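Protein VIRB8 (Agrobacterium tumefaciens, PDB 2CC3) forms a homodimeric inner-membrane part of the type IV secretion system, here its periplasmic domain, suggested to direct T-DNA transfer to plant cells. Local coordinates at residues 10-23 against 125-137. Numbering follows the deposited sequence.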
# COMPACT_ATOMS: atom_id res chain seq x y z
N VAL A 10 -6.97 1.83 -12.73
CA VAL A 10 -5.59 2.00 -12.32
C VAL A 10 -5.24 3.44 -11.93
O VAL A 10 -4.56 3.65 -10.91
CB VAL A 10 -4.65 1.42 -13.41
CG1 VAL A 10 -3.17 1.55 -13.00
CG2 VAL A 10 -4.98 -0.06 -13.61
N VAL A 11 -5.67 4.42 -12.71
CA VAL A 11 -5.49 5.83 -12.34
C VAL A 11 -6.00 6.12 -10.94
O VAL A 11 -5.24 6.62 -10.08
CB VAL A 11 -6.19 6.78 -13.32
CG1 VAL A 11 -6.10 8.22 -12.83
CG2 VAL A 11 -5.53 6.71 -14.72
N ASN A 12 -7.27 5.78 -10.70
CA ASN A 12 -7.98 6.17 -9.48
C ASN A 12 -7.37 5.54 -8.26
O ASN A 12 -7.25 6.18 -7.19
CB ASN A 12 -9.48 5.80 -9.55
CG ASN A 12 -10.24 6.56 -10.61
OD1 ASN A 12 -9.79 7.58 -11.14
ND2 ASN A 12 -11.40 6.06 -10.95
N ALA A 13 -7.00 4.27 -8.42
CA ALA A 13 -6.28 3.53 -7.42
C ALA A 13 -4.90 4.11 -7.12
O ALA A 13 -4.52 4.22 -5.95
CB ALA A 13 -6.20 2.02 -7.82
N SER A 14 -4.13 4.47 -8.14
CA SER A 14 -2.73 4.94 -7.87
C SER A 14 -2.75 6.36 -7.23
O SER A 14 -1.93 6.68 -6.36
CB SER A 14 -1.82 4.96 -9.12
OG SER A 14 -1.85 3.77 -9.92
N LEU A 15 -3.69 7.19 -7.67
CA LEU A 15 -3.81 8.57 -7.19
C LEU A 15 -4.31 8.62 -5.77
O LEU A 15 -3.82 9.43 -4.97
CB LEU A 15 -4.69 9.41 -8.13
CG LEU A 15 -4.09 9.71 -9.52
CD1 LEU A 15 -5.16 10.22 -10.48
CD2 LEU A 15 -2.95 10.70 -9.43
N TRP A 16 -5.21 7.70 -5.44
CA TRP A 16 -5.70 7.53 -4.06
C TRP A 16 -4.65 7.00 -3.14
O TRP A 16 -4.51 7.43 -1.99
CB TRP A 16 -6.94 6.64 -3.99
CG TRP A 16 -7.24 6.30 -2.58
CD1 TRP A 16 -7.18 5.06 -2.01
CD2 TRP A 16 -7.57 7.21 -1.53
NE1 TRP A 16 -7.46 5.14 -0.67
CE2 TRP A 16 -7.71 6.45 -0.35
CE3 TRP A 16 -7.76 8.60 -1.47
CZ2 TRP A 16 -8.04 7.03 0.88
CZ3 TRP A 16 -8.08 9.17 -0.24
CH2 TRP A 16 -8.21 8.39 0.91
N GLU A 17 -3.93 6.00 -3.62
CA GLU A 17 -2.78 5.50 -2.86
C GLU A 17 -1.77 6.65 -2.63
O GLU A 17 -1.23 6.81 -1.53
CB GLU A 17 -2.15 4.32 -3.58
CG GLU A 17 -0.94 3.75 -2.89
CD GLU A 17 -0.11 2.89 -3.81
OE1 GLU A 17 -0.52 2.64 -4.99
OE2 GLU A 17 0.98 2.47 -3.35
N TYR A 18 -1.54 7.46 -3.66
CA TYR A 18 -0.73 8.68 -3.51
C TYR A 18 -1.25 9.54 -2.39
O TYR A 18 -0.53 9.84 -1.41
CB TYR A 18 -0.64 9.50 -4.81
CG TYR A 18 0.35 10.67 -4.71
CD1 TYR A 18 1.72 10.47 -4.98
CD2 TYR A 18 -0.08 11.96 -4.36
CE1 TYR A 18 2.62 11.53 -4.90
CE2 TYR A 18 0.79 13.01 -4.26
CZ TYR A 18 2.15 12.81 -4.53
OH TYR A 18 3.04 13.85 -4.42
N VAL A 19 -2.50 9.95 -2.51
CA VAL A 19 -3.11 10.74 -1.43
C VAL A 19 -2.95 10.06 -0.08
O VAL A 19 -2.45 10.66 0.88
CB VAL A 19 -4.62 10.98 -1.70
CG1 VAL A 19 -5.28 11.75 -0.54
CG2 VAL A 19 -4.79 11.69 -2.98
N ARG A 20 -3.36 8.79 -0.00
CA ARG A 20 -3.35 8.12 1.28
C ARG A 20 -1.94 8.12 1.87
O ARG A 20 -1.75 8.44 3.05
CB ARG A 20 -3.90 6.69 1.12
CG ARG A 20 -4.02 5.89 2.39
CD ARG A 20 -4.33 4.39 2.10
NE ARG A 20 -3.17 3.65 1.54
CZ ARG A 20 -2.24 2.98 2.26
NH1 ARG A 20 -2.28 2.91 3.60
NH2 ARG A 20 -1.26 2.36 1.62
N LEU A 21 -0.94 7.71 1.07
CA LEU A 21 0.45 7.63 1.56
C LEU A 21 1.00 9.01 1.96
O LEU A 21 1.74 9.15 2.92
CB LEU A 21 1.38 6.95 0.53
CG LEU A 21 1.32 5.43 0.31
CD1 LEU A 21 2.01 5.08 -0.97
CD2 LEU A 21 1.91 4.57 1.44
N ARG A 22 0.60 10.04 1.22
CA ARG A 22 1.11 11.38 1.47
C ARG A 22 0.44 12.05 2.68
O ARG A 22 1.11 12.79 3.41
CB ARG A 22 1.02 12.22 0.19
CG ARG A 22 1.40 13.66 0.42
CD ARG A 22 1.74 14.42 -0.85
NE ARG A 22 2.21 15.77 -0.48
CZ ARG A 22 2.76 16.62 -1.33
NH1 ARG A 22 2.91 16.28 -2.60
NH2 ARG A 22 3.15 17.80 -0.91
N GLU A 23 -0.84 11.77 2.91
CA GLU A 23 -1.61 12.51 3.90
C GLU A 23 -1.79 11.74 5.23
O GLU A 23 -2.18 12.33 6.24
CB GLU A 23 -2.98 12.95 3.31
CG GLU A 23 -2.89 13.78 2.00
CD GLU A 23 -2.09 15.08 2.15
OE1 GLU A 23 -1.94 15.56 3.30
OE2 GLU A 23 -1.60 15.62 1.12
N THR A 125 5.30 -0.98 -8.28
CA THR A 125 4.46 -0.30 -7.28
C THR A 125 3.60 0.78 -7.97
O THR A 125 2.68 1.38 -7.38
CB THR A 125 5.34 0.30 -6.19
OG1 THR A 125 6.27 1.22 -6.77
CG2 THR A 125 6.17 -0.74 -5.50
N ASN A 126 3.90 1.00 -9.25
CA ASN A 126 3.27 2.04 -10.07
C ASN A 126 3.16 1.40 -11.47
O ASN A 126 3.87 1.80 -12.38
CB ASN A 126 4.18 3.29 -10.08
CG ASN A 126 3.60 4.47 -10.81
OD1 ASN A 126 2.42 4.51 -11.17
ND2 ASN A 126 4.44 5.49 -11.01
N PRO A 127 2.30 0.38 -11.61
CA PRO A 127 2.06 -0.29 -12.89
C PRO A 127 1.67 0.60 -14.06
O PRO A 127 2.00 0.27 -15.20
CB PRO A 127 0.90 -1.28 -12.58
CG PRO A 127 0.32 -0.81 -11.21
CD PRO A 127 1.50 -0.23 -10.51
N GLY A 128 0.94 1.68 -13.80
CA GLY A 128 0.48 2.56 -14.87
C GLY A 128 1.42 3.71 -15.27
O GLY A 128 1.11 4.47 -16.17
N GLY A 129 2.53 3.86 -14.58
CA GLY A 129 3.53 4.86 -14.94
C GLY A 129 3.10 6.29 -14.61
O GLY A 129 3.53 7.24 -15.26
N LEU A 130 2.30 6.43 -13.57
CA LEU A 130 1.77 7.70 -13.13
C LEU A 130 2.80 8.51 -12.34
O LEU A 130 3.42 8.00 -11.42
CB LEU A 130 0.52 7.50 -12.26
CG LEU A 130 -0.77 6.96 -12.89
CD1 LEU A 130 -1.97 7.34 -12.03
CD2 LEU A 130 -0.95 7.48 -14.35
N VAL A 131 2.96 9.77 -12.72
CA VAL A 131 3.78 10.69 -11.94
C VAL A 131 2.91 11.88 -11.65
O VAL A 131 2.22 12.35 -12.53
CB VAL A 131 5.02 11.14 -12.73
CG1 VAL A 131 6.02 11.91 -11.84
CG2 VAL A 131 5.65 9.93 -13.37
N VAL A 132 2.95 12.35 -10.40
CA VAL A 132 2.24 13.59 -10.01
C VAL A 132 3.07 14.85 -10.24
O VAL A 132 4.09 15.07 -9.59
CB VAL A 132 1.76 13.55 -8.55
CG1 VAL A 132 0.94 14.83 -8.20
CG2 VAL A 132 0.95 12.26 -8.31
N THR A 133 2.56 15.69 -11.15
CA THR A 133 3.22 16.92 -11.63
C THR A 133 2.76 18.23 -10.94
O THR A 133 3.50 19.24 -10.93
CB THR A 133 2.99 17.09 -13.14
OG1 THR A 133 1.58 17.02 -13.44
CG2 THR A 133 3.71 16.00 -13.87
N SER A 134 1.54 18.20 -10.38
CA SER A 134 1.07 19.20 -9.44
C SER A 134 0.15 18.61 -8.35
O SER A 134 -0.63 17.67 -8.60
CB SER A 134 0.38 20.35 -10.18
OG SER A 134 -0.09 21.29 -9.23
N TYR A 135 0.28 19.15 -7.14
CA TYR A 135 -0.44 18.66 -5.98
C TYR A 135 -0.67 19.75 -4.94
O TYR A 135 0.29 20.28 -4.38
CB TYR A 135 0.33 17.58 -5.27
CG TYR A 135 -0.45 16.94 -4.13
CD1 TYR A 135 -1.33 15.89 -4.39
CD2 TYR A 135 -0.29 17.38 -2.80
CE1 TYR A 135 -2.03 15.26 -3.35
CE2 TYR A 135 -0.99 16.78 -1.79
CZ TYR A 135 -1.85 15.70 -2.06
OH TYR A 135 -2.58 15.05 -1.06
N GLN A 136 -1.93 19.99 -4.63
CA GLN A 136 -2.33 20.91 -3.58
C GLN A 136 -3.50 20.30 -2.81
O GLN A 136 -4.33 19.58 -3.37
CB GLN A 136 -2.79 22.25 -4.19
CG GLN A 136 -1.72 23.04 -4.96
CD GLN A 136 -1.52 22.57 -6.42
OE1 GLN A 136 -2.48 22.18 -7.10
NE2 GLN A 136 -0.25 22.59 -6.88
N THR A 137 -3.57 20.58 -1.53
CA THR A 137 -4.71 20.12 -0.79
C THR A 137 -5.29 21.20 0.09
O THR A 137 -4.59 22.10 0.54
CB THR A 137 -4.41 18.79 -0.06
OG1 THR A 137 -5.61 18.35 0.60
CG2 THR A 137 -3.22 18.92 0.91
O HOH W 1 2.30 0.50 -4.29
O HOH W 2 3.13 19.02 -3.97
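Tyr18 and Tyr135 both swing CG anti to the backbone N (chi1 -172° and -174°), which turns each ring across the gap toward the other segment. There the edge of Tyr18 points at the face of Tyr135 in an offset edge-to-face pair, CE2 of Tyr18 lying 3.6 Å from CD1 of Tyr135. Val132 CG2 sits over the middle of the Tyr18 ring, 3.7 Å from its centroid. Arg22, extended from CG to NE, slides along a face of Tyr135: its CD makes a CH-pi contact, and the guanidinium lies nearly parallel to the ring. Arg22 NH1 donates in the guanidinium plane to Tyr18 OH at 3.0 Å, and that hydroxyl is also hydrogen-bonded to Ser41 OG. Glu23 bends at chi2, bringing OE2 into the plane of the Tyr135 ring, where the Tyr135 OH donates a very short 2.5 Å bond to it. Toward the N-terminal part of helix 10-23, Leu130 CD1 packs on Ser14 CB (3.8 Å), Val11 and Leu15. Water 1 joins Glu17 OE2 to Thr125 O. Helix 6-23 thus packs against the four-stranded antiparallel sheet, here on edge strand 130-139 with its classic bulge at Thr133 and Ser134, the helix-on-sheet core of the NTF2-like fold.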